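Local coordinates for protein periplasmic beta-glucosidase (Pseudomonas aeruginosa, PDB 6R5T) that probably hydrolyses terminal, non-reducing beta-D-glucosyl residues of beta-glucosides, releasing beta-D-glucose, as a periplasmic member of glycoside hydrolase family 3, at residues D290-S293 with T294-K298; A12-S15 with N16-I20; S153-M156 with V157-Y160; L197-M200 with F201-L205. The protein carries 1 engineered substitution. One frame throughout, in Å; residues are numbered along the deposited sequence.

Contact 1. Residues D290-S293 with T294-K298; sequences DLYS and TWLPK
At the start of helix 291-301, which follows barrel strand 286-287 in the TIM-barrel-like N-terminal domain, Thr294 reaches back to Asp290. Asp290 O accepts twice from this one residue: Thr294 N at 3.1 Å, and Thr294 OG1 at 2.9 Å from above the carbonyl plane. The hydroxyl can fold back because it stands beside its own backbone N (chi1 -56°), pointing down the helix toward the earlier turn. Asp290 sits at the N-cap position, yet its carboxylate turns away from the helix to a salt bridge with Arg24 and a hydrogen bond with His32. Leu291 O takes Trp295 N at 2.9 Å and also lies near the plane of the indole, at its CD1 edge. Over one face of the indole, toward its rim, Thr294 CG2 lies 3.4 Å above the plane, while Trp295 NE1 bonds to Glu271. On the buried side Tyr292 and Leu296 pack one turn apart, with helices 271-281 and 16-22 around them. Tyr292 O receives Leu296 N in a fairly straight bond (161° at the hydrogen), and Leu296 CD1 lies 3.6 Å from Tyr292 CB, slanting toward the CG and CD2 side of the phenol ring.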
loop_
_atom_site.group_PDB
_atom_site.type_symbol
_atom_site.label_atom_id
_atom_site.label_comp_id
_atom_site.label_asym_id
_atom_site.label_seq_id
_atom_site.Cartn_x
_atom_site.Cartn_y
_atom_site.Cartn_z
ATOM N N ASP A 290 22.341 25.663 -2.416
ATOM C CA ASP A 290 22.666 27.108 -2.481
ATOM C C ASP A 290 21.588 27.936 -3.163
ATOM O O ASP A 290 21.865 29.079 -3.495
ATOM C CB ASP A 290 24.025 27.317 -3.144
ATOM C CG ASP A 290 25.168 26.921 -2.243
ATOM O OD1 ASP A 290 24.953 26.706 -1.039
ATOM O OD2 ASP A 290 26.274 26.807 -2.776
ATOM N N LEU A 291 20.365 27.439 -3.278
ATOM C CA LEU A 291 19.317 28.234 -3.942
ATOM C C LEU A 291 19.023 29.487 -3.120
ATOM O O LEU A 291 18.765 30.525 -3.730
ATOM C CB LEU A 291 18.050 27.401 -4.145
ATOM C CG LEU A 291 17.930 26.794 -5.535
ATOM C CD1 LEU A 291 19.094 25.894 -5.837
ATOM C CD2 LEU A 291 16.629 26.021 -5.696
ATOM N N TYR A 292 19.054 29.417 -1.792
ATOM C CA TYR A 292 18.700 30.594 -0.974
ATOM C C TYR A 292 19.705 31.734 -1.256
ATOM O O TYR A 292 19.282 32.877 -1.467
ATOM C CB TYR A 292 18.661 30.291 0.516
ATOM C CG TYR A 292 17.377 29.683 1.033
ATOM C CD1 TYR A 292 16.513 28.991 0.195
ATOM C CD2 TYR A 292 17.072 29.741 2.373
ATOM C CE1 TYR A 292 15.331 28.457 0.687
ATOM C CE2 TYR A 292 15.898 29.203 2.883
ATOM C CZ TYR A 292 15.016 28.587 2.027
ATOM O OH TYR A 292 13.863 28.040 2.495
ATOM N N SER A 293 20.994 31.434 -1.215
ATOM C CA SER A 293 22.021 32.465 -1.466
ATOM C C SER A 293 21.911 32.989 -2.893
ATOM O O SER A 293 22.200 34.169 -3.119
ATOM C CB SER A 293 23.371 31.910 -1.203
ATOM O OG SER A 293 23.547 31.679 0.194
ATOM N N THR A 294 21.520 32.156 -3.849
ATOM C CA THR A 294 21.457 32.550 -5.281
ATOM C C THR A 294 20.237 33.440 -5.523
ATOM O O THR A 294 20.315 34.373 -6.324
ATOM C CB THR A 294 21.431 31.308 -6.181
ATOM O OG1 THR A 294 22.574 30.497 -5.887
ATOM C CG2 THR A 294 21.336 31.653 -7.656
ATOM N N TRP A 295 19.092 33.165 -4.885
ATOM C CA TRP A 295 17.813 33.747 -5.329
ATOM C C TRP A 295 17.147 34.646 -4.299
ATOM O O TRP A 295 16.291 35.420 -4.710
ATOM C CB TRP A 295 16.823 32.646 -5.767
ATOM C CG TRP A 295 17.340 31.960 -6.969
ATOM C CD1 TRP A 295 17.883 30.724 -7.018
ATOM C CD2 TRP A 295 17.412 32.483 -8.310
ATOM N NE1 TRP A 295 18.223 30.410 -8.298
ATOM C CE2 TRP A 295 17.971 31.468 -9.110
ATOM C CE3 TRP A 295 17.032 33.681 -8.920
ATOM C CZ2 TRP A 295 18.196 31.619 -10.485
ATOM C CZ3 TRP A 295 17.247 33.820 -10.289
ATOM C CH2 TRP A 295 17.823 32.808 -11.045
ATOM N N LEU A 296 17.423 34.569 -3.009
ATOM C CA LEU A 296 16.636 35.387 -2.052
ATOM C C LEU A 296 16.797 36.887 -2.326
ATOM O O LEU A 296 15.807 37.588 -2.180
ATOM C CB LEU A 296 16.986 35.054 -0.595
ATOM C CG LEU A 296 16.430 33.701 -0.090
ATOM C CD1 LEU A 296 16.953 33.394 1.282
ATOM C CD2 LEU A 296 14.916 33.644 -0.105
ATOM N N PRO A 297 17.998 37.394 -2.665
ATOM C CA PRO A 297 18.111 38.846 -2.918
ATOM C C PRO A 297 17.219 39.306 -4.077
ATOM O O PRO A 297 16.488 40.346 -3.906
ATOM C CB PRO A 297 19.617 39.043 -3.189
ATOM C CG PRO A 297 20.277 37.861 -2.470
ATOM C CD PRO A 297 19.293 36.718 -2.695
ATOM N N LYS A 298 17.215 38.537 -5.168
ATOM C CA LYS A 298 16.375 38.850 -6.360
ATOM C C LYS A 298 14.910 38.788 -5.973
ATOM O O LYS A 298 14.115 39.673 -6.373
ATOM C CB LYS A 298 16.743 37.956 -7.539
ATOM C CG LYS A 298 17.992 38.435 -8.277
ATOM C CD LYS A 298 18.384 37.527 -9.423
ATOM C CE LYS A 298 19.651 37.949 -10.141
ATOM N NZ LYS A 298 19.983 36.988 -11.214
#

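Contact 2. Residues A12-S15 with N16-I20; sequences ARMS and NAEKI
A glutamate turns back on the residue that starts its own helix: Glu18 OE2 accepts from Ser15 N at 2.9 Å, and Ser15 OG in return accepts from Glu18 N at 3.1 Å. The first bond is nearly straight (165° at the hydrogen) and reaches the carboxylate on its anti side, somewhat out of its plane. Ser15 OG sits between its own backbone N and carbonyl carbon (chi1 62°), which swings it over the first turn to meet Glu18 N. Glu18 OE2 lies close to Ser15 N and 3.4 Å from Met14 CA. These reciprocal bonds make a capping box, with Ser15 as the N-cap of helix 16-22; the short loop from helix 2-12 leads into it. The other carboxylate oxygen, Glu18 OE1, forms a salt bridge with Arg69, which also bonds to Arg13 O, tying the loop before the cap to the same arginine. On another side of the turn, Lys19 N closes onto Ser15 O at 2.9 Å, in the carbonyl plane. Lys19 CG lies 3.9 Å from Met14 CB, and the lysine's ammonium forms a salt bridge with Asp311 of helix 307-323. Met14 bends at its last torsion and brings CE to 3.6 Å from Glu18 O. Beyond the lysine, a water that Lys19 NZ donates to at 2.6 Å also reaches Asn16 OD1, which has a second partner in Gln307.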
loop_
_atom_site.group_PDB
_atom_site.type_symbol
_atom_site.label_atom_id
_atom_site.label_comp_id
_atom_site.label_asym_id
_atom_site.label_seq_id
_atom_site.Cartn_x
_atom_site.Cartn_y
_atom_site.Cartn_z
ATOM N N ALA A 12 20.098 43.746 13.955
ATOM C CA ALA A 12 20.073 45.185 13.581
ATOM C C ALA A 12 21.410 45.569 12.948
ATOM O O ALA A 12 21.460 46.609 12.289
ATOM C CB ALA A 12 19.741 46.075 14.784
ATOM N N ARG A 13 22.467 44.794 13.138
ATOM C CA ARG A 13 23.797 45.095 12.565
ATOM C C ARG A 13 23.949 44.482 11.169
ATOM O O ARG A 13 24.950 44.764 10.472
ATOM C CB ARG A 13 24.902 44.547 13.470
ATOM C CG ARG A 13 24.851 45.001 14.919
ATOM C CD ARG A 13 26.008 44.439 15.731
ATOM N NE ARG A 13 27.223 44.959 15.172
ATOM C CZ ARG A 13 28.457 44.674 15.546
ATOM N NH1 ARG A 13 28.658 43.848 16.549
ATOM N NH2 ARG A 13 29.466 45.222 14.889
ATOM N N MET A 14 23.075 43.530 10.807
ATOM C CA MET A 14 23.356 42.635 9.667
ATOM C C MET A 14 22.731 43.163 8.387
ATOM O O MET A 14 21.569 43.547 8.369
ATOM C CB MET A 14 22.835 41.219 9.964
ATOM C CG MET A 14 23.605 40.594 11.072
ATOM S SD MET A 14 22.806 39.042 11.655
ATOM C CE MET A 14 23.267 37.967 10.289
ATOM N N SER A 15 23.515 43.116 7.317
ATOM C CA SER A 15 23.021 43.322 5.947
ATOM C C SER A 15 22.145 42.130 5.580
ATOM O O SER A 15 22.325 41.031 6.195
ATOM C CB SER A 15 24.116 43.457 4.923
ATOM O OG SER A 15 24.901 42.294 4.854
ATOM N N ASN A 16 21.362 42.287 4.542
ATOM C CA ASN A 16 20.634 41.098 4.023
ATOM C C ASN A 16 21.608 40.039 3.539
ATOM O O ASN A 16 21.333 38.826 3.742
ATOM C CB ASN A 16 19.611 41.461 2.962
ATOM C CG ASN A 16 18.272 41.811 3.577
ATOM O OD1 ASN A 16 18.077 41.779 4.794
ATOM N ND2 ASN A 16 17.339 42.159 2.716
ATOM N N ALA A 17 22.751 40.410 2.964
ATOM C CA ALA A 17 23.750 39.413 2.552
ATOM C C ALA A 17 24.158 38.562 3.756
ATOM O O ALA A 17 24.330 37.293 3.641
ATOM C CB ALA A 17 24.909 40.130 1.910
ATOM N N GLU A 18 24.415 39.225 4.888
ATOM C CA GLU A 18 24.850 38.538 6.119
ATOM C C GLU A 18 23.709 37.658 6.660
ATOM O O GLU A 18 23.985 36.526 7.111
ATOM C CB GLU A 18 25.326 39.564 7.157
ATOM C CG GLU A 18 26.701 40.120 6.794
ATOM C CD GLU A 18 27.109 41.414 7.504
ATOM O OE1 GLU A 18 28.332 41.589 7.618
ATOM O OE2 GLU A 18 26.231 42.185 7.989
ATOM N N LYS A 19 22.493 38.163 6.674
ATOM C CA LYS A 19 21.327 37.359 7.133
ATOM C C LYS A 19 21.160 36.132 6.230
ATOM O O LYS A 19 20.958 34.977 6.756
ATOM C CB LYS A 19 20.072 38.205 7.090
ATOM C CG LYS A 19 20.013 39.263 8.171
ATOM C CD LYS A 19 18.758 40.110 8.092
ATOM C CE LYS A 19 18.738 41.167 9.163
ATOM N NZ LYS A 19 17.557 42.041 9.029
ATOM N N ILE A 20 21.211 36.336 4.922
ATOM C CA ILE A 20 21.034 35.197 3.985
ATOM C C ILE A 20 22.198 34.221 4.130
ATOM O O ILE A 20 21.946 32.979 4.041
ATOM C CB ILE A 20 20.873 35.721 2.561
ATOM C CG1 ILE A 20 19.559 36.498 2.461
ATOM C CG2 ILE A 20 20.984 34.558 1.565
ATOM C CD1 ILE A 20 19.428 37.333 1.204
HETATM O O HOH W 1 19.388 44.759 9.909
HETATM O O HOH W 2 18.464 43.450 7.006
#

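Contact 3. Residues S153-M156 with V157-Y160; sequences SGVM and VRAY
Ala159 N bonds to Val155 O at 2.9 Å, the shortest polar bond across these two helical turns. One residue earlier, Gly154 O accepts a straighter bond from Arg158 N, 3.0 Å long and 172° at the hydrogen, and the same oxygen also lies under the arginine's own head group. The guanidinium folds back over the helix so that Gly154 O stands 3.5 Å from its plane, over the centre; the oxygen faces the flat of the group, and the guanidinium N-H groups make no hydrogen bond to it. The turn about the CG-CD bond (chi3 -66°) brings the otherwise extended chain back along the earlier turn, where Arg158 NH2 comes to 3.6 Å from Val155 N and 3.7 Å from Val155 CG2. Gly154, having no side chain, lets the head group lie this close to the backbone. Both turns belong to helix 146-161 of the TIM-barrel-like N-terminal domain, packed against helices 100-116 and 206-213 and strand 172-178. Val157 N to Ser153 O and Tyr160 N to Met156 O continue the regular bonding. On the inner side Met156 and Tyr160 run side by side in the same direction. Met156 is bent at both of its outer torsions, bringing CE alongside the end of the phenol: 3.6 Å from Tyr160 CZ and 3.2 Å from Tyr160 OH. That hydroxyl is hydrogen-bonded to Ser124, while Ser153 OG is bonded to Pro207 O. The buried hydroxyls are thus satisfied within the barrel domain, and the positive guanidinium would probably gain from the partial negative charge beneath it.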
loop_
_atom_site.group_PDB
_atom_site.type_symbol
_atom_site.label_atom_id
_atom_site.label_comp_id
_atom_site.label_asym_id
_atom_site.label_seq_id
_atom_site.Cartn_x
_atom_site.Cartn_y
_atom_site.Cartn_z
ATOM N N SER A 153 11.115 9.038 20.931
ATOM C CA SER A 153 11.449 10.319 20.294
ATOM C C SER A 153 11.822 11.329 21.392
ATOM O O SER A 153 12.879 11.949 21.295
ATOM C CB SER A 153 10.284 10.787 19.461
ATOM O OG SER A 153 10.445 12.145 19.026
ATOM N N GLY A 154 10.974 11.465 22.388
ATOM C CA GLY A 154 11.232 12.405 23.494
ATOM C C GLY A 154 12.471 11.993 24.276
ATOM O O GLY A 154 13.305 12.841 24.608
ATOM N N VAL A 155 12.651 10.716 24.545
ATOM C CA VAL A 155 13.850 10.214 25.276
ATOM C C VAL A 155 15.144 10.564 24.544
ATOM O O VAL A 155 16.118 11.039 25.151
ATOM C CB VAL A 155 13.726 8.688 25.478
ATOM C CG1 VAL A 155 15.027 8.072 25.902
ATOM C CG2 VAL A 155 12.632 8.382 26.462
ATOM N N MET A 156 15.190 10.358 23.241
ATOM C CA MET A 156 16.370 10.626 22.425
ATOM C C MET A 156 16.680 12.128 22.473
ATOM O O MET A 156 17.836 12.486 22.688
ATOM C CB MET A 156 16.111 10.255 20.969
ATOM C CG MET A 156 15.980 8.745 20.713
ATOM S SD MET A 156 17.537 7.885 20.740
ATOM C CE MET A 156 18.471 8.634 19.414
ATOM N N VAL A 157 15.682 12.956 22.282
ATOM C CA VAL A 157 15.923 14.422 22.324
ATOM C C VAL A 157 16.502 14.835 23.684
ATOM O O VAL A 157 17.497 15.574 23.737
ATOM C CB VAL A 157 14.641 15.179 22.024
ATOM C CG1 VAL A 157 14.788 16.656 22.298
ATOM C CG2 VAL A 157 14.239 14.942 20.572
ATOM N N ARG A 158 15.881 14.404 24.763
ATOM C CA ARG A 158 16.357 14.776 26.122
ATOM C C ARG A 158 17.764 14.275 26.361
ATOM O O ARG A 158 18.600 15.014 26.992
ATOM C CB ARG A 158 15.350 14.321 27.161
ATOM C CG ARG A 158 14.041 15.094 27.106
ATOM C CD ARG A 158 13.146 14.765 28.286
ATOM N NE ARG A 158 12.694 13.390 28.263
ATOM C CZ ARG A 158 11.576 12.928 27.685
ATOM N NH1 ARG A 158 10.725 13.729 27.060
ATOM N NH2 ARG A 158 11.326 11.635 27.750
ATOM N N ALA A 159 18.085 13.064 25.910
ATOM C CA ALA A 159 19.412 12.476 26.130
ATOM C C ALA A 159 20.474 13.233 25.346
ATOM O O ALA A 159 21.593 13.444 25.870
ATOM C CB ALA A 159 19.356 11.011 25.805
ATOM N N TYR A 160 20.178 13.632 24.115
ATOM C CA TYR A 160 21.145 14.390 23.297
ATOM C C TYR A 160 21.388 15.757 23.916
ATOM O O TYR A 160 22.563 16.177 24.015
ATOM C CB TYR A 160 20.642 14.582 21.862
ATOM C CG TYR A 160 20.662 13.376 20.942
ATOM C CD1 TYR A 160 21.660 12.427 20.958
ATOM C CD2 TYR A 160 19.730 13.269 19.924
ATOM C CE1 TYR A 160 21.741 11.403 20.037
ATOM C CE2 TYR A 160 19.766 12.215 19.011
ATOM C CZ TYR A 160 20.796 11.305 19.036
ATOM O OH TYR A 160 20.883 10.289 18.125
#

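Contact 4. Residues L197-M200 with F201-L205; sequences LPRM and FQDYL
Met200, Phe201 and Arg199 carry this contact, and each meets the following turn differently. Met200 CG, anti to the backbone N (chi1 -161°), reaches along the helix to Leu205, lying 3.8 Å from Leu205 CD1. The same methyl, Leu205 CD1, also stands over the centre of the Phe201 ring, 3.8 Å above its plane, so one leucine branch fills the angle between methionine and phenyl. At the ring's rim, Leu197 O lies in plane, 3.3 Å from Phe201 CD1, while accepting the backbone bond from Phe201 N at 2.9 Å. Trp236 and Leu241 of helix 235-245 pack on this apolar side. Helix 197-204, in the TIM-barrel-like N-terminal domain, widens into a pi-type turn at 201-204: Met200 O accepts both Leu205 N at 2.8 Å, nearly along the C=O axis, and Tyr204 N, which comes from well above the carbonyl plane. Arg199 O shows the same loosening, with Asp203 N bonded and Tyr204 N only weakly so. Arg199 itself leaves on the other side, and its aliphatic part runs alongside Tyr204 in the same direction, CG 4.0 Å from Tyr204 CD1; the guanidinium and ring planes are 33° apart. Asp203 lies nearby, but its OD2 stays 4.8 Å from Arg199 NE, too far for a salt bridge. The head group instead crosses to the second subunit, where Arg199 NH2 forms a salt bridge with Glu185 of that chain. Gln202 OE1 turns away to accept from Tyr701 N in the fibronectin type III-like domain, a bond that links the two domains.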
loop_
_atom_site.group_PDB
_atom_site.type_symbol
_atom_site.label_atom_id
_atom_site.label_comp_id
_atom_site.label_asym_id
_atom_site.label_seq_id
_atom_site.Cartn_x
_atom_site.Cartn_y
_atom_site.Cartn_z
ATOM N N LEU A 197 -6.461 12.968 7.104
ATOM C CA LEU A 197 -6.014 13.785 8.236
ATOM C C LEU A 197 -6.203 13.046 9.543
ATOM O O LEU A 197 -5.334 13.147 10.421
ATOM C CB LEU A 197 -6.673 15.157 8.186
ATOM C CG LEU A 197 -6.216 16.013 6.997
ATOM C CD1 LEU A 197 -7.066 17.282 6.896
ATOM C CD2 LEU A 197 -4.731 16.374 7.109
ATOM N N PRO A 198 -7.318 12.313 9.810
ATOM C CA PRO A 198 -7.381 11.606 11.077
ATOM C C PRO A 198 -6.223 10.619 11.265
ATOM O O PRO A 198 -5.716 10.497 12.377
ATOM C CB PRO A 198 -8.763 10.944 11.029
ATOM C CG PRO A 198 -9.550 11.858 10.158
ATOM C CD PRO A 198 -8.585 12.255 9.056
ATOM N N ARG A 199 -5.832 9.907 10.213
ATOM C CA ARG A 199 -4.700 8.936 10.330
ATOM C C ARG A 199 -3.400 9.717 10.610
ATOM O O ARG A 199 -2.553 9.308 11.439
ATOM C CB ARG A 199 -4.576 8.060 9.090
ATOM C CG ARG A 199 -3.337 7.193 9.071
ATOM C CD ARG A 199 -3.251 6.256 7.878
ATOM N NE ARG A 199 -4.130 5.111 8.031
ATOM C CZ ARG A 199 -4.081 4.028 7.244
ATOM N NH1 ARG A 199 -3.266 3.972 6.216
ATOM N NH2 ARG A 199 -4.869 3.012 7.476
ATOM N N MET A 200 -3.219 10.798 9.885
ATOM C CA MET A 200 -2.016 11.637 10.044
ATOM C C MET A 200 -1.906 12.097 11.502
ATOM O O MET A 200 -0.851 11.932 12.165
ATOM C CB MET A 200 -2.105 12.813 9.061
ATOM C CG MET A 200 -0.826 13.447 8.795
ATOM S SD MET A 200 -1.093 14.919 7.751
ATOM C CE MET A 200 -1.702 14.282 6.218
ATOM N N PHE A 201 -2.988 12.667 12.043
ATOM C CA PHE A 201 -2.959 13.248 13.395
ATOM C C PHE A 201 -2.859 12.185 14.481
ATOM O O PHE A 201 -2.136 12.384 15.474
ATOM C CB PHE A 201 -4.156 14.174 13.593
ATOM C CG PHE A 201 -3.886 15.561 13.055
ATOM C CD1 PHE A 201 -3.928 15.823 11.718
ATOM C CD2 PHE A 201 -3.309 16.512 13.878
ATOM C CE1 PHE A 201 -3.631 17.086 11.222
ATOM C CE2 PHE A 201 -2.928 17.753 13.377
ATOM C CZ PHE A 201 -3.135 18.047 12.054
ATOM N N GLN A 202 -3.593 11.088 14.344
ATOM C CA GLN A 202 -3.636 10.059 15.394
ATOM C C GLN A 202 -2.349 9.234 15.395
ATOM O O GLN A 202 -1.830 8.921 16.485
ATOM C CB GLN A 202 -4.835 9.140 15.178
ATOM C CG GLN A 202 -5.059 8.201 16.345
ATOM C CD GLN A 202 -5.587 8.907 17.577
ATOM O OE1 GLN A 202 -6.134 9.991 17.521
ATOM N NE2 GLN A 202 -5.520 8.226 18.697
ATOM N N ASP A 203 -1.852 8.867 14.210
ATOM C CA ASP A 203 -0.827 7.797 14.150
ATOM C C ASP A 203 0.550 8.312 13.702
ATOM O O ASP A 203 1.550 7.748 14.170
ATOM C CB ASP A 203 -1.262 6.715 13.168
ATOM C CG ASP A 203 -2.533 5.984 13.594
ATOM O OD1 ASP A 203 -2.797 5.911 14.825
ATOM O OD2 ASP A 203 -3.188 5.473 12.698
ATOM N N TYR A 204 0.643 9.273 12.797
ATOM C CA TYR A 204 1.945 9.559 12.134
ATOM C C TYR A 204 2.586 10.819 12.691
ATOM O O TYR A 204 3.815 10.823 12.782
ATOM C CB TYR A 204 1.749 9.671 10.627
ATOM C CG TYR A 204 1.742 8.346 9.924
ATOM C CD1 TYR A 204 0.597 7.564 9.829
ATOM C CD2 TYR A 204 2.910 7.823 9.399
ATOM C CE1 TYR A 204 0.626 6.342 9.183
ATOM C CE2 TYR A 204 2.955 6.614 8.747
ATOM C CZ TYR A 204 1.799 5.843 8.666
ATOM O OH TYR A 204 1.869 4.627 8.053
ATOM N N LEU A 205 1.823 11.830 13.083
ATOM C CA LEU A 205 2.418 13.102 13.552
ATOM C C LEU A 205 2.880 13.065 15.012
ATOM O O LEU A 205 3.795 13.811 15.336
ATOM C CB LEU A 205 1.441 14.250 13.326
ATOM C CG LEU A 205 1.238 14.659 11.882
ATOM C CD1 LEU A 205 0.068 15.647 11.782
ATOM C CD2 LEU A 205 2.506 15.254 11.302
#

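How the contacts relate
Along the chain the order is contact 2, contact 3, contact 4, contact 1, all helical turns or helix starts of the TIM-barrel-like N-terminal domain. Contacts 1 and 2 are neighbours, their centres 14 Å apart: Ile20 of helix 16-22 packs on Ser293, Leu296 and Pro297 of helix 291-301, joining the first and last parts of the barrel. Between centres, contacts 3 and 4 are about 33 and 39 Å from contact 2, about 34 and 35 Å from contact 1, and about 22 Å from each other, with nearest atoms about 8 Å apart. Contact 4 alone reaches the second subunit, while contact 3 packs on helices and strand 172-178 within its own.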